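Local coordinates for protein AxyAgu115A (Amphibacillus xylanus NBRC 15112, PDB 6NPS) that is a glycoside hydrolase family 115 alpha-glucuronidase that probably removes glucuronic acid side groups from arabinoglucuronoxylan, a hemicellulose, at residues 803-808 and 845-850; 816-821 and 831-836; 839-844 and 931-936; 878-883 and 937-942. The protein carries 3 engineered substitutions. One frame throughout, in Å; residues are numbered along the deposited sequence.

In the fold
All four contacts lie in the C-terminal beta domain of this GH115 enzyme. Following the chain, interaction 1 opens first, at 803-808, and closes at 845-850, where a returning strand pairs with it. Interaction 2 is nested inside that loop and ties together the hairpin of strands 814-821 and 828-833. Interaction 3 opens at 839-844, before interaction 1 has closed, so the two cross. It ends at 931-936, closing a long loop. Interaction 4 opens within that loop, at 878-883, and closes just beyond it, at 937-942, so it crosses interaction 3. Interactions 1 and 2 pair strands. Interaction 3 sets loop 839-844 on the end of strand 926-934, and interaction 4 sets strand 879-884 against the turn at 937-939.

Interaction 1 of 4, residues 803-808 and 845-850; sequences TQKATE and APFVEY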
loop_
_atom_site.group_PDB
_atom_site.type_symbol
_atom_site.label_atom_id
_atom_site.label_comp_id
_atom_site.label_asym_id
_atom_site.label_seq_id
_atom_site.Cartn_x
_atom_site.Cartn_y
_atom_site.Cartn_z
ATOM N N THR A 803 -9.758 44.179 -0.032
ATOM C CA THR A 803 -9.704 45.363 0.806
ATOM C C THR A 803 -9.714 44.906 2.253
ATOM O O THR A 803 -9.882 43.720 2.535
ATOM C CB THR A 803 -10.868 46.321 0.511
ATOM O OG1 THR A 803 -10.547 47.614 1.033
ATOM C CG2 THR A 803 -12.167 45.824 1.120
ATOM N N GLN A 804 -9.512 45.859 3.160
ATOM C CA GLN A 804 -9.444 45.555 4.585
ATOM C C GLN A 804 -9.881 46.790 5.348
ATOM O O GLN A 804 -9.770 47.918 4.857
ATOM C CB GLN A 804 -8.045 45.109 5.007
ATOM C CG GLN A 804 -6.993 46.203 5.172
ATOM C CD GLN A 804 -5.638 45.609 5.563
ATOM O OE1 GLN A 804 -5.494 44.991 6.627
ATOM N NE2 GLN A 804 -4.626 45.807 4.695
ATOM N N LYS A 805 -10.427 46.585 6.538
ATOM C CA LYS A 805 -10.810 47.728 7.345
ATOM C C LYS A 805 -10.161 47.585 8.705
ATOM O O LYS A 805 -10.290 46.536 9.359
ATOM C CB LYS A 805 -12.324 47.877 7.470
ATOM C CG LYS A 805 -12.718 49.307 7.864
ATOM C CD LYS A 805 -14.198 49.581 7.664
ATOM C CE LYS A 805 -14.662 49.200 6.237
ATOM N NZ LYS A 805 -15.956 49.811 5.791
ATOM N N ALA A 806 -9.427 48.617 9.098
ATOM C CA ALA A 806 -8.862 48.669 10.432
ATOM C C ALA A 806 -9.836 49.394 11.357
ATOM O O ALA A 806 -10.788 50.034 10.908
ATOM C CB ALA A 806 -7.501 49.364 10.401
ATOM N N THR A 807 -9.626 49.261 12.662
ATOM C CA THR A 807 -10.364 50.093 13.605
ATOM C C THR A 807 -9.346 50.844 14.451
ATOM O O THR A 807 -8.170 50.467 14.524
ATOM C CB THR A 807 -11.354 49.264 14.498
ATOM O OG1 THR A 807 -10.646 48.324 15.308
ATOM C CG2 THR A 807 -12.387 48.496 13.639
ATOM N N GLU A 808 -9.797 51.914 15.095
ATOM C CA GLU A 808 -8.892 52.824 15.783
ATOM C C GLU A 808 -9.100 52.795 17.293
ATOM O O GLU A 808 -10.229 52.690 17.776
ATOM C CB GLU A 808 -9.061 54.264 15.261
ATOM C CG GLU A 808 -7.904 55.176 15.646
ATOM C CD GLU A 808 -7.994 56.553 15.003
ATOM O OE1 GLU A 808 -8.371 56.641 13.811
ATOM O OE2 GLU A 808 -7.693 57.545 15.705
ATOM N N ALA A 845 -13.546 44.736 15.948
ATOM C CA ALA A 845 -12.853 43.715 15.153
ATOM C C ALA A 845 -12.483 44.251 13.771
ATOM O O ALA A 845 -13.360 44.714 13.049
ATOM C CB ALA A 845 -13.726 42.478 14.983
ATOM N N PRO A 846 -11.226 44.153 13.352
ATOM C CA PRO A 846 -10.881 44.451 11.955
ATOM C C PRO A 846 -11.250 43.286 11.041
ATOM O O PRO A 846 -11.449 42.145 11.481
ATOM C CB PRO A 846 -9.359 44.612 11.993
ATOM C CG PRO A 846 -8.943 43.562 13.028
ATOM C CD PRO A 846 -10.066 43.651 14.116
ATOM N N PHE A 847 -11.295 43.573 9.742
ATOM C CA PHE A 847 -11.610 42.531 8.772
ATOM C C PHE A 847 -10.780 42.689 7.506
ATOM O O PHE A 847 -10.186 43.742 7.242
ATOM C CB PHE A 847 -13.128 42.460 8.451
ATOM C CG PHE A 847 -13.708 43.645 7.723
ATOM C CD1 PHE A 847 -13.604 43.748 6.345
ATOM C CD2 PHE A 847 -14.459 44.603 8.402
ATOM C CE1 PHE A 847 -14.167 44.799 5.666
ATOM C CE2 PHE A 847 -15.036 45.665 7.720
ATOM C CZ PHE A 847 -14.890 45.756 6.343
ATOM N N VAL A 848 -10.704 41.593 6.755
ATOM C CA VAL A 848 -10.231 41.590 5.374
ATOM C C VAL A 848 -11.388 41.105 4.524
ATOM O O VAL A 848 -12.244 40.344 4.985
ATOM C CB VAL A 848 -8.975 40.714 5.137
ATOM C CG1 VAL A 848 -7.746 41.395 5.759
ATOM C CG2 VAL A 848 -9.165 39.306 5.697
ATOM N N GLU A 849 -11.423 41.560 3.281
ATOM C CA GLU A 849 -12.534 41.253 2.391
ATOM C C GLU A 849 -12.008 40.670 1.087
ATOM O O GLU A 849 -11.151 41.271 0.437
ATOM C CB GLU A 849 -13.363 42.517 2.140
ATOM C CG GLU A 849 -14.568 42.367 1.212
ATOM C CD GLU A 849 -15.340 43.693 1.084
ATOM O OE1 GLU A 849 -15.930 44.141 2.092
ATOM O OE2 GLU A 849 -15.341 44.295 -0.012
ATOM N N TYR A 850 -12.548 39.516 0.707
ATOM C CA TYR A 850 -12.205 38.809 -0.517
ATOM C C TYR A 850 -13.377 38.882 -1.479
ATOM O O TYR A 850 -14.537 38.835 -1.054
ATOM C CB TYR A 850 -11.857 37.347 -0.221
ATOM C CG TYR A 850 -10.737 37.203 0.759
ATOM C CD1 TYR A 850 -9.436 37.049 0.322
ATOM C CD2 TYR A 850 -10.971 37.234 2.135
ATOM C CE1 TYR A 850 -8.406 36.922 1.204
ATOM C CE2 TYR A 850 -9.934 37.111 3.018
ATOM C CZ TYR A 850 -8.658 36.969 2.549
ATOM O OH TYR A 850 -7.615 36.863 3.418
#
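Lys805 and Phe847 lie side by side on the same face of two antiparallel strands. Lys805 CB sits over one face of the Phe847 ring, 3.8 Å from its centroid, and is shifted toward the rim. This is a CH-pi contact. Phe847 holds CG between its backbone N and carbonyl carbon (chi1 67°), which brings the ring back beside the lysine. The lysine chain bends at chi3 (-52°), so Lys805 CE also approaches the ring, 3.5 Å from Phe847 CZ. The aliphatic part of the lysine thus lies along part of one face of the ring.

On the same face, Thr803 and Glu849 run alongside each other. The methyl CG2 of Thr803 is 3.7 Å from Glu849 CB. The glutamate chain runs on extended, CG anti to the backbone N (chi1 180°), to its carboxylate. This buried group is well supplied with partners. OE1 forms a salt bridge with Arg931, and OE2 accepts a hydrogen bond from His851. On the opposite face Gln804 CB meets Val848 CG1 at 3.8 Å.

Four backbone hydrogen bonds fix the register. Thr803 and Glu849 exchange two, and Lys805 and Phe847 exchange two more. The shortest is Glu849 N to Thr803 O, 2.8 Å. Beyond them the strands part. There Thr807 OG1 bonds to the backbone O of Asp844 and to the side-chain amide ND2 of Asn815.

Strand 847-854 runs between strands 803-808 and 926-934, and Phe847 meets the ring of Tyr933 on the latter. Strand 803-808 also pairs with strand 814-821. Val848 packs on Phe817 of that strand and on Ile830 of strand 828-833.

Interaction 2 of 4, residues 816-821 and 831-836; sequences RFEVLD and KAFPTD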
loop_
_atom_site.group_PDB
_atom_site.type_symbol
_atom_site.label_atom_id
_atom_site.label_comp_id
_atom_site.label_asym_id
_atom_site.label_seq_id
_atom_site.Cartn_x
_atom_site.Cartn_y
_atom_site.Cartn_z
ATOM N N ARG A 816 -5.713 45.963 13.054
ATOM C CA ARG A 816 -5.711 45.679 11.628
ATOM C C ARG A 816 -5.117 44.309 11.378
ATOM O O ARG A 816 -4.276 43.838 12.146
ATOM C CB ARG A 816 -4.903 46.737 10.864
ATOM C CG ARG A 816 -3.388 46.636 11.093
ATOM C CD ARG A 816 -2.953 47.145 12.507
ATOM N NE ARG A 816 -1.507 47.013 12.682
ATOM C CZ ARG A 816 -0.860 47.172 13.828
ATOM N NH1 ARG A 816 -1.521 47.449 14.939
ATOM N NH2 ARG A 816 0.464 47.025 13.861
ATOM N N PHE A 817 -5.536 43.683 10.282
ATOM C CA PHE A 817 -4.792 42.543 9.774
ATOM C C PHE A 817 -3.470 42.977 9.157
ATOM O O PHE A 817 -3.393 43.969 8.441
ATOM C CB PHE A 817 -5.617 41.773 8.745
ATOM C CG PHE A 817 -6.601 40.820 9.365
ATOM C CD1 PHE A 817 -6.209 39.575 9.759
ATOM C CD2 PHE A 817 -7.935 41.222 9.562
ATOM C CE1 PHE A 817 -7.111 38.685 10.372
ATOM C CE2 PHE A 817 -8.829 40.369 10.118
ATOM C CZ PHE A 817 -8.425 39.085 10.533
ATOM N N GLU A 818 -2.425 42.234 9.454
ATOM C CA GLU A 818 -1.113 42.449 8.867
ATOM C C GLU A 818 -0.696 41.213 8.081
ATOM O O GLU A 818 -0.984 40.080 8.503
ATOM C CB GLU A 818 -0.065 42.715 9.957
ATOM C CG GLU A 818 -0.274 43.990 10.740
ATOM C CD GLU A 818 0.423 45.182 10.106
ATOM O OE1 GLU A 818 0.972 45.032 8.991
ATOM O OE2 GLU A 818 0.408 46.272 10.719
ATOM N N VAL A 819 0.047 41.410 6.993
ATOM C CA VAL A 819 0.612 40.282 6.251
ATOM C C VAL A 819 1.961 39.957 6.865
ATOM O O VAL A 819 2.827 40.836 6.963
ATOM C CB VAL A 819 0.772 40.594 4.755
ATOM C CG1 VAL A 819 1.409 39.369 3.999
ATOM C CG2 VAL A 819 -0.585 41.011 4.117
ATOM N N LEU A 820 2.133 38.698 7.283
ATOM C CA LEU A 820 3.405 38.172 7.760
ATOM C C LEU A 820 4.101 37.535 6.559
ATOM O O LEU A 820 3.733 36.439 6.140
ATOM C CB LEU A 820 3.180 37.160 8.882
ATOM C CG LEU A 820 2.521 37.717 10.156
ATOM C CD1 LEU A 820 2.207 36.602 11.207
ATOM C CD2 LEU A 820 3.453 38.711 10.769
ATOM N N ASP A 821 5.102 38.229 6.010
ATOM C CA ASP A 821 5.804 37.752 4.822
ATOM C C ASP A 821 6.460 36.411 5.098
ATOM O O ASP A 821 7.047 36.204 6.160
ATOM C CB ASP A 821 6.884 38.746 4.389
ATOM C CG ASP A 821 6.328 40.138 4.081
ATOM O OD1 ASP A 821 5.114 40.258 3.793
ATOM O OD2 ASP A 821 7.124 41.109 4.119
ATOM N N LYS A 831 -2.663 38.034 10.118
ATOM C CA LYS A 831 -2.919 37.934 11.548
ATOM C C LYS A 831 -3.304 39.322 12.045
ATOM O O LYS A 831 -2.764 40.318 11.572
ATOM C CB LYS A 831 -1.686 37.380 12.286
ATOM C CG LYS A 831 -1.904 37.237 13.780
ATOM C CD LYS A 831 -0.640 36.766 14.496
ATOM C CE LYS A 831 -0.899 36.641 15.978
ATOM N NZ LYS A 831 0.292 36.179 16.743
ATOM N N ALA A 832 -4.240 39.388 12.983
ATOM C CA ALA A 832 -4.659 40.682 13.505
ATOM C C ALA A 832 -3.676 41.206 14.546
ATOM O O ALA A 832 -3.197 40.458 15.394
ATOM C CB ALA A 832 -6.055 40.600 14.122
ATOM N N PHE A 833 -3.385 42.508 14.484
ATOM C CA PHE A 833 -2.577 43.179 15.509
ATOM C C PHE A 833 -3.347 44.382 16.039
ATOM O O PHE A 833 -3.970 45.106 15.248
ATOM C CB PHE A 833 -1.223 43.666 14.952
ATOM C CG PHE A 833 -0.264 42.565 14.658
ATOM C CD1 PHE A 833 0.773 42.259 15.545
ATOM C CD2 PHE A 833 -0.387 41.818 13.492
ATOM C CE1 PHE A 833 1.654 41.208 15.272
ATOM C CE2 PHE A 833 0.487 40.784 13.217
ATOM C CZ PHE A 833 1.505 40.475 14.098
ATOM N N PRO A 834 -3.273 44.676 17.349
ATOM C CA PRO A 834 -2.519 43.990 18.418
ATOM C C PRO A 834 -3.001 42.544 18.657
ATOM O O PRO A 834 -4.165 42.245 18.410
ATOM C CB PRO A 834 -2.793 44.865 19.671
ATOM C CG PRO A 834 -3.153 46.183 19.132
ATOM C CD PRO A 834 -3.902 45.922 17.839
ATOM N N THR A 835 -2.115 41.673 19.140
ATOM C CA THR A 835 -2.384 40.235 19.206
ATOM C C THR A 835 -3.111 39.784 20.467
ATOM O O THR A 835 -3.543 38.634 20.505
ATOM C CB THR A 835 -1.091 39.415 19.158
ATOM O OG1 THR A 835 -0.307 39.698 20.332
ATOM C CG2 THR A 835 -0.297 39.730 17.953
ATOM N N ASP A 836 -3.212 40.612 21.500
ATOM C CA ASP A 836 -3.751 40.192 22.784
ATOM C C ASP A 836 -5.192 40.619 23.009
ATOM O O ASP A 836 -5.753 40.313 24.069
ATOM C CB ASP A 836 -2.882 40.725 23.927
ATOM C CG ASP A 836 -2.722 42.252 23.900
ATOM O OD1 ASP A 836 -2.575 42.849 22.807
ATOM O OD2 ASP A 836 -2.713 42.856 24.994
#
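Arg816 lays one face of its guanidinium over Phe833 CB, which stands 3.7 Å from Arg816 CZ. The group covers CB rather than the ring; the two planes are 39° apart. A bend at chi2 (-74°) turns the guanidinium toward Glu818, two residues on in the same strand. NE and NH2 then form a salt bridge to Glu818 OE2, side-on and in the guanidinium plane, meeting that oxygen on its anti side. Arg816 NE to Glu818 OE2 is the shorter bond, 2.8 Å. Arg816 NH1 bonds to the carbonyl of Leu814. These bonds fix the rotation of the group.

The aliphatic part of Glu818 packs on Phe833. Its CG touches Phe833 CD2 at 3.5 Å, and its carboxylate plane stands nearly perpendicular to that ring. Leu820 CD2 reaches the far end of the ring, 4.2 Å from Phe833 CZ. An alanine in place of Arg816 would strip this cover from Phe833 CB and is likely to leave the Glu818 carboxylate without this charge partner and freer to turn.

The opposite face of the strands carries Phe817 and Ala832, with Ala832 CB over the Phe817 ring. Four backbone hydrogen bonds join the strands. Arg816 pairs with Phe833, and Glu818 with Lys831. A cis peptide bond before Pro834 follows the pairing.

This is the beta hairpin of strands 814-821 and 828-833. Phe817 and Ala832 pack on Ala934 of strand 926-934. On the other side the hairpin meets helix 428-440, in the TIM-barrel family region. Leu820 touches Trp432 there, and the extended Lys831 forms a salt bridge with Glu433.

Interaction 3 of 4, residues 839-844 and 931-936; sequences YQVGKD and RIYAVS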
loop_
_atom_site.group_PDB
_atom_site.type_symbol
_atom_site.label_atom_id
_atom_site.label_comp_id
_atom_site.label_asym_id
_atom_site.label_seq_id
_atom_site.Cartn_x
_atom_site.Cartn_y
_atom_site.Cartn_z
ATOM N N TYR A 839 -11.371 40.570 20.122
ATOM C CA TYR A 839 -12.176 41.492 19.343
ATOM C C TYR A 839 -13.637 41.061 19.347
ATOM O O TYR A 839 -13.947 39.878 19.494
ATOM C CB TYR A 839 -11.643 41.536 17.897
ATOM C CG TYR A 839 -10.250 42.104 17.803
ATOM C CD1 TYR A 839 -9.143 41.284 17.594
ATOM C CD2 TYR A 839 -10.040 43.484 17.934
ATOM C CE1 TYR A 839 -7.858 41.818 17.513
ATOM C CE2 TYR A 839 -8.789 44.027 17.869
ATOM C CZ TYR A 839 -7.696 43.205 17.653
ATOM O OH TYR A 839 -6.438 43.785 17.593
ATOM N N GLN A 840 -14.538 42.019 19.151
ATOM C CA GLN A 840 -15.965 41.740 19.018
ATOM C C GLN A 840 -16.466 42.279 17.690
ATOM O O GLN A 840 -16.253 43.451 17.381
ATOM C CB GLN A 840 -16.737 42.361 20.179
ATOM C CG GLN A 840 -16.343 41.762 21.502
ATOM C CD GLN A 840 -17.536 41.470 22.377
ATOM O OE1 GLN A 840 -17.557 41.837 23.554
ATOM N NE2 GLN A 840 -18.546 40.808 21.809
ATOM N N VAL A 841 -17.139 41.425 16.912
ATOM C CA VAL A 841 -17.677 41.855 15.628
ATOM C C VAL A 841 -18.654 42.997 15.835
ATOM O O VAL A 841 -19.476 43.000 16.765
ATOM C CB VAL A 841 -18.328 40.685 14.869
ATOM C CG1 VAL A 841 -19.010 41.194 13.604
ATOM C CG2 VAL A 841 -17.286 39.573 14.519
ATOM N N GLY A 842 -18.475 44.035 15.061
ATOM C CA GLY A 842 -19.318 45.195 15.120
ATOM C C GLY A 842 -18.856 46.209 16.112
ATOM O O GLY A 842 -19.309 47.307 16.164
ATOM N N LYS A 843 -17.904 45.841 16.899
ATOM C CA LYS A 843 -17.353 46.774 17.859
ATOM C C LYS A 843 -15.971 47.302 17.513
ATOM O O LYS A 843 -15.817 48.454 17.099
ATOM C CB LYS A 843 -17.340 45.980 19.180
ATOM C CG LYS A 843 -16.916 46.769 20.402
ATOM C CD LYS A 843 -17.212 46.013 21.715
ATOM C CE LYS A 843 -16.032 46.028 22.671
ATOM N NZ LYS A 843 -15.874 44.696 23.353
ATOM N N ASP A 844 -14.970 46.436 17.622
ATOM C CA ASP A 844 -13.590 46.793 17.326
ATOM C C ASP A 844 -12.883 45.800 16.402
ATOM O O ASP A 844 -11.699 45.989 16.115
ATOM C CB ASP A 844 -12.800 46.915 18.639
ATOM C CG ASP A 844 -12.837 45.619 19.471
ATOM O OD1 ASP A 844 -12.103 45.503 20.472
ATOM O OD2 ASP A 844 -13.591 44.690 19.100
ATOM N N ARG A 931 -16.139 38.499 4.074
ATOM C CA ARG A 931 -15.383 39.216 5.099
ATOM C C ARG A 931 -14.967 38.247 6.180
ATOM O O ARG A 931 -15.800 37.481 6.678
ATOM C CB ARG A 931 -16.205 40.348 5.713
ATOM C CG ARG A 931 -16.509 41.452 4.753
ATOM C CD ARG A 931 -17.318 42.588 5.376
ATOM N NE ARG A 931 -17.453 43.647 4.387
ATOM C CZ ARG A 931 -17.993 44.836 4.615
ATOM N NH1 ARG A 931 -18.466 45.130 5.814
ATOM N NH2 ARG A 931 -18.055 45.728 3.635
ATOM N N ILE A 932 -13.693 38.293 6.564
ATOM C CA ILE A 932 -13.197 37.545 7.710
ATOM C C ILE A 932 -12.808 38.542 8.797
ATOM O O ILE A 932 -11.978 39.441 8.573
ATOM C CB ILE A 932 -12.017 36.650 7.328
ATOM C CG1 ILE A 932 -12.434 35.783 6.130
ATOM C CG2 ILE A 932 -11.546 35.842 8.526
ATOM C CD1 ILE A 932 -11.400 34.801 5.753
ATOM N N TYR A 933 -13.430 38.404 9.964
ATOM C CA TYR A 933 -13.170 39.273 11.107
ATOM C C TYR A 933 -12.303 38.537 12.116
ATOM O O TYR A 933 -12.534 37.351 12.410
ATOM C CB TYR A 933 -14.463 39.698 11.811
ATOM C CG TYR A 933 -15.419 40.560 11.049
ATOM C CD1 TYR A 933 -16.285 40.022 10.106
ATOM C CD2 TYR A 933 -15.507 41.927 11.311
ATOM C CE1 TYR A 933 -17.190 40.835 9.418
ATOM C CE2 TYR A 933 -16.406 42.743 10.628
ATOM C CZ TYR A 933 -17.246 42.186 9.693
ATOM O OH TYR A 933 -18.147 42.979 9.022
ATOM N N ALA A 934 -11.338 39.247 12.694
ATOM C CA ALA A 934 -10.620 38.682 13.826
ATOM C C ALA A 934 -11.478 38.753 15.076
ATOM O O ALA A 934 -12.158 39.752 15.304
ATOM C CB ALA A 934 -9.307 39.418 14.079
ATOM N N VAL A 935 -11.425 37.692 15.908
ATOM C CA VAL A 935 -12.135 37.681 17.184
ATOM C C VAL A 935 -11.167 37.221 18.281
ATOM O O VAL A 935 -10.621 38.047 19.023
ATOM C CB VAL A 935 -13.399 36.792 17.099
ATOM C CG1 VAL A 935 -14.159 36.714 18.463
ATOM C CG2 VAL A 935 -14.325 37.288 15.967
ATOM N N SER A 936 -10.900 35.877 18.367
ATOM C CA SER A 936 -9.921 35.359 19.301
ATOM C C SER A 936 -8.501 35.624 18.827
ATOM O O SER A 936 -8.229 35.611 17.632
ATOM C CB SER A 936 -10.083 33.841 19.500
ATOM O OG SER A 936 -11.415 33.517 19.830
#
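Tyr839 and Val935 run close together, their CA atoms 4.4 Å apart, where strand 926-934 gives way to loop. Segment 839-844 belongs to the loop that links strands 828-833 and 847-854 of the C-terminal domain, and it packs on this strand end. A single backbone hydrogen bond joins the two segments, from Tyr839 N to Val935 O at 2.9 Å. Segment 839-844 has no regular structure and curls back on itself. Gln840 O accepts from the backbone N atoms of both Lys843 and Asp844. Asp844 OD2 in turn accepts from Gln840 N at 2.8 Å, in a nearly straight bond. Gly842 takes a positive phi at the bend.

Val841 packs on Tyr933 with both methyls. Its CG1 is anti to the backbone N (chi1 174°) and stands over the centre of the Tyr933 ring, 4.2 Å from the centroid. This is a CH-pi contact almost along the ring normal. The other methyl, Val841 CG2, fits beside the base of that ring and lies 4.0 Å from Val935 CG2.

Tyr839 comes down on the strand end. Its CB is 3.2 Å from Ala934 O, and its CD1 touches Ala934 CB. Val935 CG1 lies 3.3 Å from Tyr839 O.

Tyr839 OH bonds to Pro834 O, Tyr933 OH to Gln883 on strand 879-884, and Asp844 O to Thr807 OG1. Between the two segments themselves, the contact is mainly apolar packing with one backbone bond. Ala934 O, buried under the Tyr839 side chain, has no partner in the model. That probably carries some energetic cost, set against the packing of the two tyrosines and two valines.

Interaction 4 of 4, residues 878-883 and 937-942; sequences MYAGIQ and PGFALE
Ala880 CB rests over one face of the Phe939 ring, 4.0 Å from the centroid and offset toward the rim, in a CH-pi contact. Its nearest ring atom is Phe939 CE1, at 3.7 Å. Two residues earlier, Met878 is extended through chi1 and chi2 and bends at chi3 (-59°). This lays its sulfur and methyl along the backbone of the turn at 937-938. Met878 SD is 3.8 Å from Gly938 O, and Met878 CE is 3.9 Å from Pro937 O. An alanine in place of Met878 would probably open a gap against this turn.

Backbone and side-chain conformation both set up these contacts. Gly938 has a positive phi, and a CB there would lie about 3.1 Å from Met878 CE, a tight approach. Phe939 holds CG anti to its backbone N (chi1 179°), which carries the ring toward Ala880. Ser936 OG accepts from Tyr879 N, tethering the start of the turn to strand 879-884.

The two segments are packed, not paired. Strand 879-884 lies between 890-893 and 926-934, while strand 940-948 pairs with 858-866 and 828-833. Phe939 also packs on Leu866 and Ile932, consistent with the interior of a beta-sandwich domain.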
loop_
_atom_site.group_PDB
_atom_site.type_symbol
_atom_site.label_atom_id
_atom_site.label_comp_id
_atom_site.label_asym_id
_atom_site.label_seq_id
_atom_site.Cartn_x
_atom_site.Cartn_y
_atom_site.Cartn_z
ATOM N N MET A 878 -11.401 28.976 20.038
ATOM C CA MET A 878 -10.819 30.013 19.186
ATOM C C MET A 878 -11.809 30.380 18.087
ATOM O O MET A 878 -12.195 29.523 17.287
ATOM C CB MET A 878 -9.488 29.549 18.584
ATOM C CG MET A 878 -8.776 30.644 17.824
ATOM S SD MET A 878 -7.209 30.085 17.138
ATOM C CE MET A 878 -6.327 29.558 18.623
ATOM N N TYR A 879 -12.218 31.644 18.034
ATOM C CA TYR A 879 -13.283 32.064 17.131
ATOM C C TYR A 879 -12.768 33.004 16.043
ATOM O O TYR A 879 -11.784 33.727 16.238
ATOM C CB TYR A 879 -14.401 32.766 17.900
ATOM C CG TYR A 879 -15.103 31.878 18.900
ATOM C CD1 TYR A 879 -14.826 31.972 20.256
ATOM C CD2 TYR A 879 -16.042 30.941 18.488
ATOM C CE1 TYR A 879 -15.466 31.147 21.185
ATOM C CE2 TYR A 879 -16.684 30.105 19.405
ATOM C CZ TYR A 879 -16.393 30.216 20.749
ATOM O OH TYR A 879 -17.038 29.402 21.658
ATOM N N ALA A 880 -13.456 32.988 14.896
ATOM C CA ALA A 880 -13.287 34.000 13.862
ATOM C C ALA A 880 -14.672 34.377 13.355
ATOM O O ALA A 880 -15.643 33.639 13.548
ATOM C CB ALA A 880 -12.376 33.490 12.736
ATOM N N GLY A 881 -14.781 35.540 12.717
ATOM C CA GLY A 881 -16.036 36.001 12.162
ATOM C C GLY A 881 -16.001 35.838 10.651
ATOM O O GLY A 881 -14.995 36.165 10.008
ATOM N N ILE A 882 -17.097 35.322 10.092
ATOM C CA ILE A 882 -17.245 35.295 8.637
ATOM C C ILE A 882 -18.557 35.954 8.249
ATOM O O ILE A 882 -19.591 35.753 8.897
ATOM C CB ILE A 882 -17.161 33.881 8.024
ATOM C CG1 ILE A 882 -18.392 33.058 8.366
ATOM C CG2 ILE A 882 -15.878 33.158 8.451
ATOM C CD1 ILE A 882 -18.674 31.942 7.376
ATOM N N GLN A 883 -18.513 36.744 7.181
ATOM C CA GLN A 883 -19.715 37.335 6.629
ATOM C C GLN A 883 -19.681 37.212 5.119
ATOM O O GLN A 883 -18.703 37.616 4.478
ATOM C CB GLN A 883 -19.846 38.790 7.028
ATOM C CG GLN A 883 -21.075 39.428 6.465
ATOM C CD GLN A 883 -21.171 40.864 6.870
ATOM O OE1 GLN A 883 -20.187 41.454 7.312
ATOM N NE2 GLN A 883 -22.353 41.442 6.732
ATOM N N PRO A 937 -7.570 35.805 19.763
ATOM C CA PRO A 937 -6.135 35.777 19.424
ATOM C C PRO A 937 -5.692 34.393 18.928
ATOM O O PRO A 937 -6.341 33.378 19.179
ATOM C CB PRO A 937 -5.455 36.106 20.756
ATOM C CG PRO A 937 -6.547 36.730 21.639
ATOM C CD PRO A 937 -7.828 36.093 21.189
ATOM N N GLY A 938 -4.535 34.354 18.268
ATOM C CA GLY A 938 -4.011 33.116 17.728
ATOM C C GLY A 938 -4.479 32.740 16.326
ATOM O O GLY A 938 -4.058 31.695 15.802
ATOM N N PHE A 939 -5.304 33.563 15.690
ATOM C CA PHE A 939 -5.868 33.263 14.371
ATOM C C PHE A 939 -4.903 33.759 13.300
ATOM O O PHE A 939 -4.748 34.969 13.111
ATOM C CB PHE A 939 -7.251 33.902 14.253
ATOM C CG PHE A 939 -7.924 33.689 12.913
ATOM C CD1 PHE A 939 -8.549 32.490 12.613
ATOM C CD2 PHE A 939 -7.939 34.700 11.962
ATOM C CE1 PHE A 939 -9.173 32.295 11.361
ATOM C CE2 PHE A 939 -8.560 34.522 10.712
ATOM C CZ PHE A 939 -9.186 33.322 10.419
ATOM N N ALA A 940 -4.219 32.831 12.621
ATOM C CA ALA A 940 -3.282 33.175 11.557
ATOM C C ALA A 940 -3.677 32.383 10.312
ATOM O O ALA A 940 -3.599 31.144 10.302
ATOM C CB ALA A 940 -1.842 32.892 11.960
ATOM N N LEU A 941 -4.121 33.094 9.278
ATOM C CA LEU A 941 -4.798 32.476 8.150
ATOM C C LEU A 941 -3.860 32.484 6.956
ATOM O O LEU A 941 -3.360 33.550 6.564
ATOM C CB LEU A 941 -6.086 33.235 7.828
ATOM C CG LEU A 941 -6.875 32.796 6.599
ATOM C CD1 LEU A 941 -7.533 31.411 6.747
ATOM C CD2 LEU A 941 -7.971 33.839 6.374
ATOM N N GLU A 942 -3.655 31.313 6.358
ATOM C CA GLU A 942 -2.722 31.143 5.250
ATOM C C GLU A 942 -3.412 31.018 3.901
ATOM O O GLU A 942 -2.911 31.571 2.923
ATOM C CB GLU A 942 -1.832 29.904 5.468
ATOM C CG GLU A 942 -0.927 30.086 6.716
ATOM C CD GLU A 942 -0.074 28.861 7.119
ATOM O OE1 GLU A 942 0.377 28.081 6.237
ATOM O OE2 GLU A 942 0.169 28.708 8.346
#